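Immunomodulatory active chitinase (Trichuris suis, PDB 6G9C) probably binds and hydrolyses chitin as a family 18 glycosyl hydrolase, and has immunomodulatory activity. Local coordinates at residues A172-V177 with S184-T189; K95-S98 with D102-V105. All coordinates share one frame; numbering follows the deposited sequence.

Contact 1 of 2, residues A172-V177 with S184-T189; sequences AKFEEV and SRLLFT
F174 swings its ring off helix 160-181 toward L186 with chi1 at -77°, CG lying anti to the carbonyl carbon, while R185 takes chi1 near +81° and bends at chi2, which lays its chain beside that of E175. The F174 ring receives L186 CB over one face: a CH-pi contact, 3.9 Å from L186 CB to the F174 ring centroid and displaced toward CD2. The edge of the same ring meets L187 O, 3.4 Å from F174 CE2, and F188 CB approaches F174 CE2 obliquely at 4.0 Å. At the partly exposed margin E175 CG and R185 CD pack at 4.0 Å. No direct hydrogen bond spans the segments; two waters bridge the polar groups instead. One donates to F174 O (2.7 Å) and accepts from L186 N. The other joins E175 OE2 to R185 NE. R185 NH1 turns back onto L186 O (2.7 Å), nearly in the guanidinium plane, and NH2 forms a salt bridge with D213. Helix 160-181 and strand 187-193, in one beta-alpha-beta unit of the TIM barrel, thus meet through apolar ring packing beside one water; the other probably relays attraction between charges that do not touch (E175 OE2 to R185 NE 4.7 Å).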
# COMPACT_ATOMS: atom_id res chain seq x y z
N ALA A 172 21.20 10.99 8.21
CA ALA A 172 20.76 12.26 8.77
C ALA A 172 19.56 12.81 8.00
O ALA A 172 18.61 13.31 8.61
CB ALA A 172 21.92 13.27 8.74
N LYS A 173 19.60 12.74 6.67
CA LYS A 173 18.47 13.21 5.88
C LYS A 173 17.24 12.36 6.15
O LYS A 173 16.12 12.90 6.28
CB LYS A 173 18.80 13.18 4.39
CG LYS A 173 17.71 13.78 3.51
CD LYS A 173 17.60 15.28 3.77
CE LYS A 173 17.00 16.02 2.58
NZ LYS A 173 16.27 17.26 2.97
N PHE A 174 17.42 11.04 6.22
CA PHE A 174 16.28 10.15 6.47
C PHE A 174 15.62 10.49 7.80
O PHE A 174 14.38 10.53 7.90
CB PHE A 174 16.73 8.68 6.45
CG PHE A 174 16.96 8.10 5.06
CD1 PHE A 174 16.92 8.90 3.93
CD2 PHE A 174 17.21 6.74 4.89
CE1 PHE A 174 17.13 8.36 2.66
CE2 PHE A 174 17.42 6.19 3.63
CZ PHE A 174 17.39 7.01 2.51
N GLU A 175 16.42 10.78 8.82
CA GLU A 175 15.87 11.17 10.12
C GLU A 175 15.13 12.50 10.03
O GLU A 175 14.06 12.66 10.64
CB GLU A 175 16.99 11.23 11.16
CG GLU A 175 17.52 9.85 11.52
CD GLU A 175 18.81 9.88 12.31
OE1 GLU A 175 19.50 10.92 12.29
OE2 GLU A 175 19.13 8.86 12.95
N GLU A 176 15.68 13.46 9.29
CA GLU A 176 15.02 14.76 9.15
C GLU A 176 13.73 14.63 8.35
O GLU A 176 12.71 15.26 8.68
CB GLU A 176 15.98 15.75 8.49
CG GLU A 176 15.38 17.09 8.11
CD GLU A 176 15.87 17.59 6.75
OE1 GLU A 176 15.08 17.57 5.78
OE2 GLU A 176 17.06 17.98 6.65
N VAL A 177 13.75 13.82 7.30
CA VAL A 177 12.54 13.60 6.51
C VAL A 177 11.45 12.96 7.36
O VAL A 177 10.28 13.34 7.27
CB VAL A 177 12.89 12.75 5.27
CG1 VAL A 177 11.63 12.17 4.63
CG2 VAL A 177 13.65 13.61 4.27
N SER A 184 7.64 7.16 9.94
CA SER A 184 8.77 6.36 10.38
C SER A 184 9.91 6.51 9.39
O SER A 184 9.69 6.54 8.18
CB SER A 184 8.40 4.88 10.49
OG SER A 184 7.26 4.72 11.32
N ARG A 185 11.14 6.59 9.89
CA ARG A 185 12.22 6.89 8.98
C ARG A 185 12.50 5.73 8.02
O ARG A 185 12.28 4.55 8.34
CB ARG A 185 13.48 7.28 9.74
CG ARG A 185 14.28 6.14 10.26
CD ARG A 185 15.76 6.47 10.18
NE ARG A 185 16.53 5.54 10.99
CZ ARG A 185 17.00 4.38 10.55
NH1 ARG A 185 16.81 3.99 9.29
NH2 ARG A 185 17.69 3.60 11.37
N LEU A 186 12.95 6.09 6.83
CA LEU A 186 13.35 5.12 5.83
C LEU A 186 14.48 4.25 6.35
O LEU A 186 15.38 4.72 7.06
CB LEU A 186 13.79 5.86 4.57
CG LEU A 186 12.66 6.59 3.84
CD1 LEU A 186 13.21 7.76 3.04
CD2 LEU A 186 11.95 5.59 2.94
N LEU A 187 14.43 2.96 6.00
CA LEU A 187 15.52 2.04 6.29
C LEU A 187 16.72 2.35 5.39
O LEU A 187 16.59 2.93 4.31
CB LEU A 187 15.07 0.60 6.08
CG LEU A 187 13.93 0.18 7.00
CD1 LEU A 187 13.36 -1.19 6.60
CD2 LEU A 187 14.40 0.18 8.45
N PHE A 188 17.90 1.93 5.84
CA PHE A 188 19.13 2.25 5.12
C PHE A 188 20.08 1.08 5.29
O PHE A 188 20.56 0.82 6.40
CB PHE A 188 19.74 3.55 5.63
CG PHE A 188 21.03 3.93 4.94
CD1 PHE A 188 21.29 3.53 3.64
CD2 PHE A 188 21.98 4.71 5.60
CE1 PHE A 188 22.49 3.90 3.01
CE2 PHE A 188 23.17 5.06 4.99
CZ PHE A 188 23.43 4.66 3.70
N THR A 189 20.36 0.39 4.19
CA THR A 189 21.24 -0.77 4.21
C THR A 189 22.30 -0.60 3.13
O THR A 189 22.26 0.34 2.32
CB THR A 189 20.45 -2.07 3.98
OG1 THR A 189 19.85 -2.06 2.67
CG2 THR A 189 19.34 -2.23 5.04
O HOH W 1 12.97 8.85 6.37
O HOH W 2 17.95 6.74 13.51

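Contact 2 of 2, residues K95-S98 with D102-V105; sequences KQKS and DLKV
The peptide of L103 is the flat group that K97 meets: the lysine's CG, CD and CE all run on one side of its plane, the same side as L103 CB. K97 CE comes closest, 3.5 Å from L103 O, beyond the oxygen and well off the carbonyl plane. The flat amide of Q96 stays out of the interface, because chi2 near -54° folds it back; the aliphatic root does the touching instead, Q96 CB lying 3.7 Å from L103 CD2. Y57 flanks both of these side chains. K97 reaches past L103 because its chain is fully extended beyond CG, which brings K97 CE to 4.1 Å from V105 CG2. Both carbon-carbon contacts are ordinary van der Waals packing, and no hydrogen bond links the two segments. The backbone of 95-98 curls through a turn closed by S98 N to K95 O, 3.0 Å. In the TIM barrel of family 18 this is an alpha-to-beta connection: the chain leaves helix 85-94, turns, and enters strand 104-110 at its N-terminal end, on the side of the barrel opposite the one where such enzymes place their active site. L103 packs on I65 of the neighbouring strand 64-72, and V105, also turned toward 95-98, on V93 and M94 of helix 85-94. The ammonium of K97 finds its partner outside the segments, in a salt bridge to D146; the same OD2 accepts V105 N. This carboxylate probably offsets the like charge of K104, whose NZ stands 6.2 Å from K97 NZ. The outer side of the turn faces the second subunit, where S98 OG is hydrogen-bonded to S98 OG of that subunit and K95 NZ to its S98 O.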
# COMPACT_ATOMS: atom_id res chain seq x y z
N LYS A 95 2.30 -4.15 -4.34
CA LYS A 95 1.05 -4.89 -4.22
C LYS A 95 1.18 -6.09 -3.28
O LYS A 95 0.20 -6.49 -2.64
CB LYS A 95 0.61 -5.41 -5.59
CG LYS A 95 -0.14 -4.46 -6.49
CD LYS A 95 -0.72 -5.26 -7.67
CE LYS A 95 -1.44 -4.40 -8.69
NZ LYS A 95 -2.28 -5.23 -9.61
N GLN A 96 2.36 -6.70 -3.23
CA GLN A 96 2.56 -7.89 -2.41
C GLN A 96 2.36 -7.62 -0.93
O GLN A 96 2.19 -8.57 -0.15
CB GLN A 96 3.96 -8.45 -2.65
CG GLN A 96 4.17 -8.84 -4.10
CD GLN A 96 3.11 -9.79 -4.57
OE1 GLN A 96 2.40 -9.51 -5.55
NE2 GLN A 96 2.96 -10.91 -3.86
N LYS A 97 2.38 -6.35 -0.51
CA LYS A 97 2.08 -6.04 0.88
C LYS A 97 0.66 -6.42 1.26
O LYS A 97 0.37 -6.54 2.46
CB LYS A 97 2.30 -4.54 1.13
CG LYS A 97 3.74 -4.10 0.94
CD LYS A 97 3.92 -2.63 1.35
CE LYS A 97 5.38 -2.21 1.30
NZ LYS A 97 5.55 -0.78 1.79
N SER A 98 -0.24 -6.58 0.28
CA SER A 98 -1.62 -6.96 0.57
C SER A 98 -1.71 -8.34 1.20
O SER A 98 -2.51 -8.57 2.11
CB SER A 98 -2.45 -6.90 -0.71
OG SER A 98 -2.46 -5.58 -1.21
N ASP A 102 3.63 -7.06 6.73
CA ASP A 102 4.91 -6.65 7.30
C ASP A 102 6.02 -6.50 6.25
O ASP A 102 7.13 -6.12 6.61
CB ASP A 102 5.37 -7.64 8.37
CG ASP A 102 5.93 -8.94 7.78
OD1 ASP A 102 5.45 -9.36 6.71
OD2 ASP A 102 6.83 -9.54 8.40
N LEU A 103 5.74 -6.80 4.98
CA LEU A 103 6.76 -6.70 3.94
C LEU A 103 7.32 -5.28 3.85
O LEU A 103 6.57 -4.31 3.85
CB LEU A 103 6.16 -7.12 2.60
CG LEU A 103 7.08 -7.11 1.38
CD1 LEU A 103 8.23 -8.09 1.59
CD2 LEU A 103 6.28 -7.47 0.12
N LYS A 104 8.65 -5.17 3.78
CA LYS A 104 9.32 -3.90 3.51
C LYS A 104 10.02 -4.00 2.16
O LYS A 104 10.66 -5.01 1.86
CB LYS A 104 10.35 -3.57 4.59
CG LYS A 104 9.81 -3.56 6.02
CD LYS A 104 8.68 -2.58 6.15
CE LYS A 104 8.26 -2.40 7.61
NZ LYS A 104 6.79 -2.22 7.73
N VAL A 105 9.93 -2.95 1.35
CA VAL A 105 10.53 -2.93 0.02
C VAL A 105 11.51 -1.77 -0.05
O VAL A 105 11.11 -0.61 0.11
CB VAL A 105 9.47 -2.80 -1.09
CG1 VAL A 105 10.13 -2.88 -2.46
CG2 VAL A 105 8.40 -3.88 -0.95

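In the fold
Contact 2 closes before contact 1 opens along the chain, and both lie at the N-terminal ends of barrel strands, their centres 19 Å apart and their nearest atoms about 4 Å apart without touching. Strand 147-151 runs between strands 104-110 and 187-193, and D146 at its start, already the partner of K97 and V105, also shares a backbone hydrogen bond with L187. D146 is the first acid of the family 18 DxxDxDxE signature; the DxDxE part, which begins with D149, runs toward the end where relatives have their catalytic site. T189 OG1, in segment 184-189, is hydrogen-bonded to D149. Both contacts also reach the second subunit, through K95 and S98 and through V177.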